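Local atomic coordinates of RidA family protein (Psychrobacter sp. MES7-P7E, PDB entry 6L8P), a protein that probably hydrolyses reactive enamine and imine intermediates to 2-ketoacids and ammonia in a cold-adapted Antarctic bacterium. Residues 30-35 / 75-80; 98-103 / 134-139. The protein carries 1 engineered substitution. One frame throughout, in Å; residues are numbered along the deposited sequence.

Both contacts are largely buried, and their centres lie about 17 Å apart within one chain of the trimer. Contact 1 lays the loop 30-35 on helix 67-84, whereas contact 2 pairs the ends of strands 92-99 and 137-144, so the first joins loop to helix and the second strand to strand. Their chemistry differs accordingly: contact 1 has no direct hydrogen bond between its segments and relies on van der Waals packing of small side chains and a proline, plus a bridging water, while contact 2 is built on three backbone bonds. Helix and sheet meet where Ile-78 CD1 packs 3.8 Å from Ile-139 CG2. Contact 2 also reaches a subunit interface through Glu-138.

Contact 1: 30-35 / 75-80; sequences KAPAAV and FENIKA
Lys-30 and Ala-31 bring an irregular piece of chain close to one side of the helix containing residues 75-80; the nearest alpha carbons, Ala-31 CA and Asn-77 CA, are 4.8 Å apart. The chain keeps beside the helix through Pro-32 and then turns off. So close an approach suits small side chains: Ala-80 points its methyl at the loop, where its CB lies 3.6 Å from Lys-30 O and also meets Lys-30 CB, while the aliphatic base of the lysine lets its charged end lead away. Ala-31 CB rests 3.8 Å from Asn-77 O, without a longer side chain to hold the backbones apart.

The side chains of Pro-32 and Asn-77 cross at about a right angle, and the proline sets its CG-CD edge on the flat face of the amide, with Pro-32 CG 3.3 Å from Asn-77 ND2 and CD equally close to Asn-77 CG. Asn-77 has its CG anti to the carbonyl carbon (chi1 -65°), which carries the amide to the proline ring. That buried amide is well served: ND2 gives a hydrogen bond to Phe-56 O, and OD1 accepts from Gln-73 NE2. A water also donates to Asn-77 OD1 at 2.8 Å and to Lys-30 O, bridging the segments. The arrangement packs a loop on the helix following strand 47-54 in the alpha+beta, chorismate mutase-like fold of the RidA (endoribonuclease L-PSP) family.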
loop_
_atom_site.group_PDB
_atom_site.type_symbol
_atom_site.label_atom_id
_atom_site.label_comp_id
_atom_site.label_asym_id
_atom_site.label_seq_id
_atom_site.Cartn_x
_atom_site.Cartn_y
_atom_site.Cartn_z
ATOM N N LYS A 30 15.385 18.624 -5.323
ATOM C CA LYS A 30 16.353 17.754 -4.685
ATOM C C LYS A 30 15.940 16.297 -4.711
ATOM O O LYS A 30 16.710 15.449 -4.267
ATOM C CB LYS A 30 16.587 18.215 -3.246
ATOM C CG LYS A 30 17.246 19.614 -3.241
ATOM C CD LYS A 30 17.257 20.285 -1.883
ATOM C CE LYS A 30 18.565 21.045 -1.714
ATOM N NZ LYS A 30 18.402 22.500 -1.998
ATOM N N ALA A 31 14.743 15.991 -5.188
ATOM C CA ALA A 31 14.358 14.609 -5.418
ATOM C C ALA A 31 14.057 14.401 -6.896
ATOM O O ALA A 31 13.849 15.373 -7.645
ATOM C CB ALA A 31 13.125 14.239 -4.574
ATOM N N PRO A 32 14.056 13.157 -7.360
ATOM C CA PRO A 32 13.830 12.912 -8.800
ATOM C C PRO A 32 12.480 13.437 -9.274
ATOM O O PRO A 32 11.451 13.342 -8.580
ATOM C CB PRO A 32 13.888 11.379 -8.918
ATOM C CG PRO A 32 14.736 10.927 -7.705
ATOM C CD PRO A 32 14.326 11.911 -6.617
ATOM N N ALA A 33 12.464 13.939 -10.500
ATOM C CA ALA A 33 11.184 14.244 -11.123
ATOM C C ALA A 33 10.361 12.980 -11.270
ATOM O O ALA A 33 10.901 11.891 -11.443
ATOM C CB ALA A 33 11.411 14.855 -12.513
ATOM N N ALA A 34 9.036 13.122 -11.203
ATOM C CA ALA A 34 8.186 11.945 -11.387
ATOM C C ALA A 34 8.441 11.313 -12.753
ATOM O O ALA A 34 8.579 12.030 -13.744
ATOM C CB ALA A 34 6.723 12.363 -11.256
ATOM N N VAL A 35 8.473 9.977 -12.816
ATOM C CA VAL A 35 8.639 9.264 -14.081
ATOM C C VAL A 35 7.300 8.816 -14.634
ATOM O O VAL A 35 7.247 8.042 -15.593
ATOM C CB VAL A 35 9.606 8.077 -13.967
ATOM C CG1 VAL A 35 10.984 8.594 -13.494
ATOM C CG2 VAL A 35 9.116 7.036 -12.975
ATOM N N PHE A 75 16.599 6.589 0.188
ATOM C CA PHE A 75 16.492 7.340 1.441
ATOM C C PHE A 75 16.833 8.824 1.259
ATOM O O PHE A 75 16.165 9.692 1.829
ATOM C CB PHE A 75 17.358 6.689 2.535
ATOM C CG PHE A 75 16.589 5.692 3.386
ATOM C CD1 PHE A 75 15.708 6.130 4.366
ATOM C CD2 PHE A 75 16.670 4.349 3.107
ATOM C CE1 PHE A 75 14.954 5.183 5.140
ATOM C CE2 PHE A 75 15.941 3.408 3.829
ATOM C CZ PHE A 75 15.078 3.840 4.866
ATOM N N GLU A 76 17.856 9.146 0.449
ATOM C CA GLU A 76 18.146 10.567 0.209
ATOM C C GLU A 76 16.976 11.263 -0.490
ATOM O O GLU A 76 16.617 12.416 -0.167
ATOM C CB GLU A 76 19.425 10.699 -0.628
ATOM C CG GLU A 76 20.677 10.205 0.123
ATOM C CD GLU A 76 20.841 10.917 1.479
ATOM O OE1 GLU A 76 20.690 12.161 1.520
ATOM O OE2 GLU A 76 21.108 10.241 2.506
ATOM N N ASN A 77 16.364 10.564 -1.462
ATOM C CA ASN A 77 15.215 11.110 -2.180
ATOM C C ASN A 77 14.009 11.335 -1.261
ATOM O O ASN A 77 13.354 12.391 -1.294
ATOM C CB ASN A 77 14.874 10.172 -3.346
ATOM C CG ASN A 77 15.985 10.122 -4.403
ATOM O OD1 ASN A 77 16.859 10.986 -4.411
ATOM N ND2 ASN A 77 15.951 9.097 -5.291
ATOM N N ILE A 78 13.722 10.355 -0.399
ATOM C CA ILE A 78 12.632 10.516 0.553
ATOM C C ILE A 78 12.921 11.656 1.509
ATOM O O ILE A 78 12.040 12.472 1.772
ATOM C CB ILE A 78 12.377 9.193 1.298
ATOM C CG1 ILE A 78 11.839 8.146 0.307
ATOM C CG2 ILE A 78 11.366 9.406 2.435
ATOM C CD1 ILE A 78 11.721 6.740 0.945
ATOM N N LYS A 79 14.147 11.711 2.035
ATOM C CA LYS A 79 14.525 12.775 2.974
ATOM C C LYS A 79 14.313 14.151 2.347
ATOM O O LYS A 79 13.755 15.062 2.990
ATOM C CB LYS A 79 15.978 12.571 3.406
ATOM C CG LYS A 79 16.450 13.504 4.502
ATOM C CD LYS A 79 17.678 12.859 5.145
ATOM C CE LYS A 79 18.780 13.852 5.385
ATOM N NZ LYS A 79 18.168 15.143 5.745
ATOM N N ALA A 80 14.712 14.307 1.075
ATOM C CA ALA A 80 14.517 15.598 0.421
ATOM C C ALA A 80 13.040 15.989 0.384
ATOM O O ALA A 80 12.686 17.165 0.587
ATOM C CB ALA A 80 15.098 15.569 -0.997
HETATM O O HOH W 1 18.055 13.237 -3.171
#

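Contact 2: 98-103 / 134-139; sequences SLTDLS and GGVVEI
Where the pairing of the strands runs out, Val-136 O takes the backbone N-H of Thr-100, with Thr-100 N 3.2 Å away, and probably also a proton from a water, which accepts from Asp-101 N. The Thr-100 N-H comes from above the carbonyl plane, 42° out of it, rather than along a lone pair. This is the end of an antiparallel ladder between strands 92-99 and 137-144 of the RidA-family sheet.

Further in, Ser-98 and Glu-138 form a hydrogen-bonded pair. Ser-98 N reaches Glu-138 O at 2.9 Å with an almost straight N-H...O angle of 176°, and Glu-138 N returns a bond to Ser-98 O. Leu-99 and Val-137, the next, non-hydrogen-bonded pair, lie side by side on the sheet face covered by Phe-67 of helix 67-84, a place for branched apolar residues; Leu-99 CD2 sits 3.8 Å from Val-137 CG2. On the other face, Glu-138 extends with CG anti to the backbone N (chi1 178°), and its OE2 accepts from the backbone N of Ala-125 of the second subunit. A malonate ion, probably from the crystallisation liquor, lies about 4 Å from its side chain, consistent with the intersubunit clefts that hold RidA active sites.

Beyond the ladder, the side chains of Thr-100 and Val-136 lie roughly perpendicular. The compact beta-branched threonine sets its hydroxyl against the valine, with Thr-100 OG1 3.3 Å from Val-136 CB, while its methyl CG2 lies 3.7 Å from Gly-135 O.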
loop_
_atom_site.group_PDB
_atom_site.type_symbol
_atom_site.label_atom_id
_atom_site.label_comp_id
_atom_site.label_asym_id
_atom_site.label_seq_id
_atom_site.Cartn_x
_atom_site.Cartn_y
_atom_site.Cartn_z
ATOM N N SER A 98 9.126 -2.318 -1.723
ATOM C CA SER A 98 9.040 -3.308 -2.787
ATOM C C SER A 98 10.451 -3.616 -3.263
ATOM O O SER A 98 11.186 -2.705 -3.660
ATOM C CB SER A 98 8.196 -2.781 -3.945
ATOM O OG SER A 98 6.911 -2.329 -3.489
ATOM N N LEU A 99 10.842 -4.885 -3.191
ATOM C CA LEU A 99 12.152 -5.362 -3.632
ATOM C C LEU A 99 11.982 -6.268 -4.835
ATOM O O LEU A 99 10.992 -6.990 -4.928
ATOM C CB LEU A 99 12.850 -6.196 -2.545
ATOM C CG LEU A 99 13.051 -5.458 -1.221
ATOM C CD1 LEU A 99 13.665 -6.436 -0.244
ATOM C CD2 LEU A 99 14.000 -4.343 -1.477
ATOM N N THR A 100 12.998 -6.312 -5.731
ATOM C CA THR A 100 12.940 -7.367 -6.742
ATOM C C THR A 100 13.661 -8.640 -6.295
ATOM O O THR A 100 13.531 -9.685 -6.964
ATOM C CB THR A 100 13.493 -6.868 -8.088
ATOM O OG1 THR A 100 14.766 -6.249 -7.874
ATOM C CG2 THR A 100 12.566 -5.829 -8.731
ATOM N N ASP A 101 14.385 -8.606 -5.172
ATOM C CA ASP A 101 15.075 -9.809 -4.681
ATOM C C ASP A 101 15.143 -9.764 -3.164
ATOM O O ASP A 101 15.848 -8.921 -2.614
ATOM C CB ASP A 101 16.489 -9.867 -5.263
ATOM C CG ASP A 101 17.174 -11.192 -4.992
ATOM O OD1 ASP A 101 16.647 -12.010 -4.186
ATOM O OD2 ASP A 101 18.245 -11.429 -5.619
ATOM N N LEU A 102 14.407 -10.654 -2.485
ATOM C CA LEU A 102 14.453 -10.639 -1.021
ATOM C C LEU A 102 15.802 -11.081 -0.470
ATOM O O LEU A 102 16.018 -10.934 0.739
ATOM C CB LEU A 102 13.311 -11.509 -0.447
ATOM C CG LEU A 102 12.053 -10.685 -0.167
ATOM C CD1 LEU A 102 10.846 -11.634 0.000
ATOM C CD2 LEU A 102 12.186 -9.784 1.049
ATOM N N SER A 103 16.712 -11.581 -1.313
ATOM C CA SER A 103 18.098 -11.733 -0.879
ATOM C C SER A 103 18.682 -10.419 -0.395
ATOM O O SER A 103 19.660 -10.433 0.354
ATOM C CB SER A 103 18.971 -12.271 -2.024
ATOM O OG SER A 103 18.482 -13.543 -2.418
ATOM N N GLY A 134 13.504 -0.647 -14.244
ATOM C CA GLY A 134 14.452 -1.674 -13.859
ATOM C C GLY A 134 15.077 -1.456 -12.502
ATOM O O GLY A 134 16.089 -2.095 -12.198
ATOM N N GLY A 135 14.505 -0.598 -11.675
ATOM C CA GLY A 135 14.977 -0.477 -10.298
ATOM C C GLY A 135 14.839 -1.786 -9.527
ATOM O O GLY A 135 14.075 -2.685 -9.887
ATOM N N VAL A 136 15.641 -1.915 -8.456
ATOM C CA VAL A 136 15.552 -3.096 -7.588
ATOM C C VAL A 136 14.957 -2.782 -6.225
ATOM O O VAL A 136 14.782 -3.705 -5.415
ATOM C CB VAL A 136 16.915 -3.805 -7.423
ATOM C CG1 VAL A 136 17.380 -4.245 -8.794
ATOM C CG2 VAL A 136 17.948 -2.922 -6.775
ATOM N N VAL A 137 14.594 -1.541 -5.948
ATOM C CA VAL A 137 13.937 -1.198 -4.678
ATOM C C VAL A 137 13.098 0.063 -4.889
ATOM O O VAL A 137 13.555 1.037 -5.501
ATOM C CB VAL A 137 14.974 -1.022 -3.527
ATOM C CG1 VAL A 137 16.059 0.004 -3.880
ATOM C CG2 VAL A 137 14.240 -0.590 -2.248
ATOM N N GLU A 138 11.854 0.041 -4.392
ATOM C CA GLU A 138 10.974 1.205 -4.375
ATOM C C GLU A 138 10.422 1.326 -2.963
ATOM O O GLU A 138 10.039 0.313 -2.379
ATOM C CB GLU A 138 9.799 1.030 -5.385
ATOM C CG GLU A 138 8.832 2.180 -5.375
ATOM C CD GLU A 138 7.767 2.036 -6.468
ATOM O OE1 GLU A 138 7.942 1.217 -7.412
ATOM O OE2 GLU A 138 6.739 2.747 -6.418
ATOM N N ILE A 139 10.409 2.535 -2.392
ATOM C CA ILE A 139 9.871 2.717 -1.045
ATOM C C ILE A 139 8.887 3.855 -1.076
ATOM O O ILE A 139 9.205 4.940 -1.567
ATOM C CB ILE A 139 10.988 2.983 -0.017
ATOM C CG1 ILE A 139 11.982 1.805 -0.017
ATOM C CG2 ILE A 139 10.359 3.239 1.375
ATOM C CD1 ILE A 139 13.113 1.924 1.062
HETATM O O HOH W 2 15.847 -6.136 -4.327
#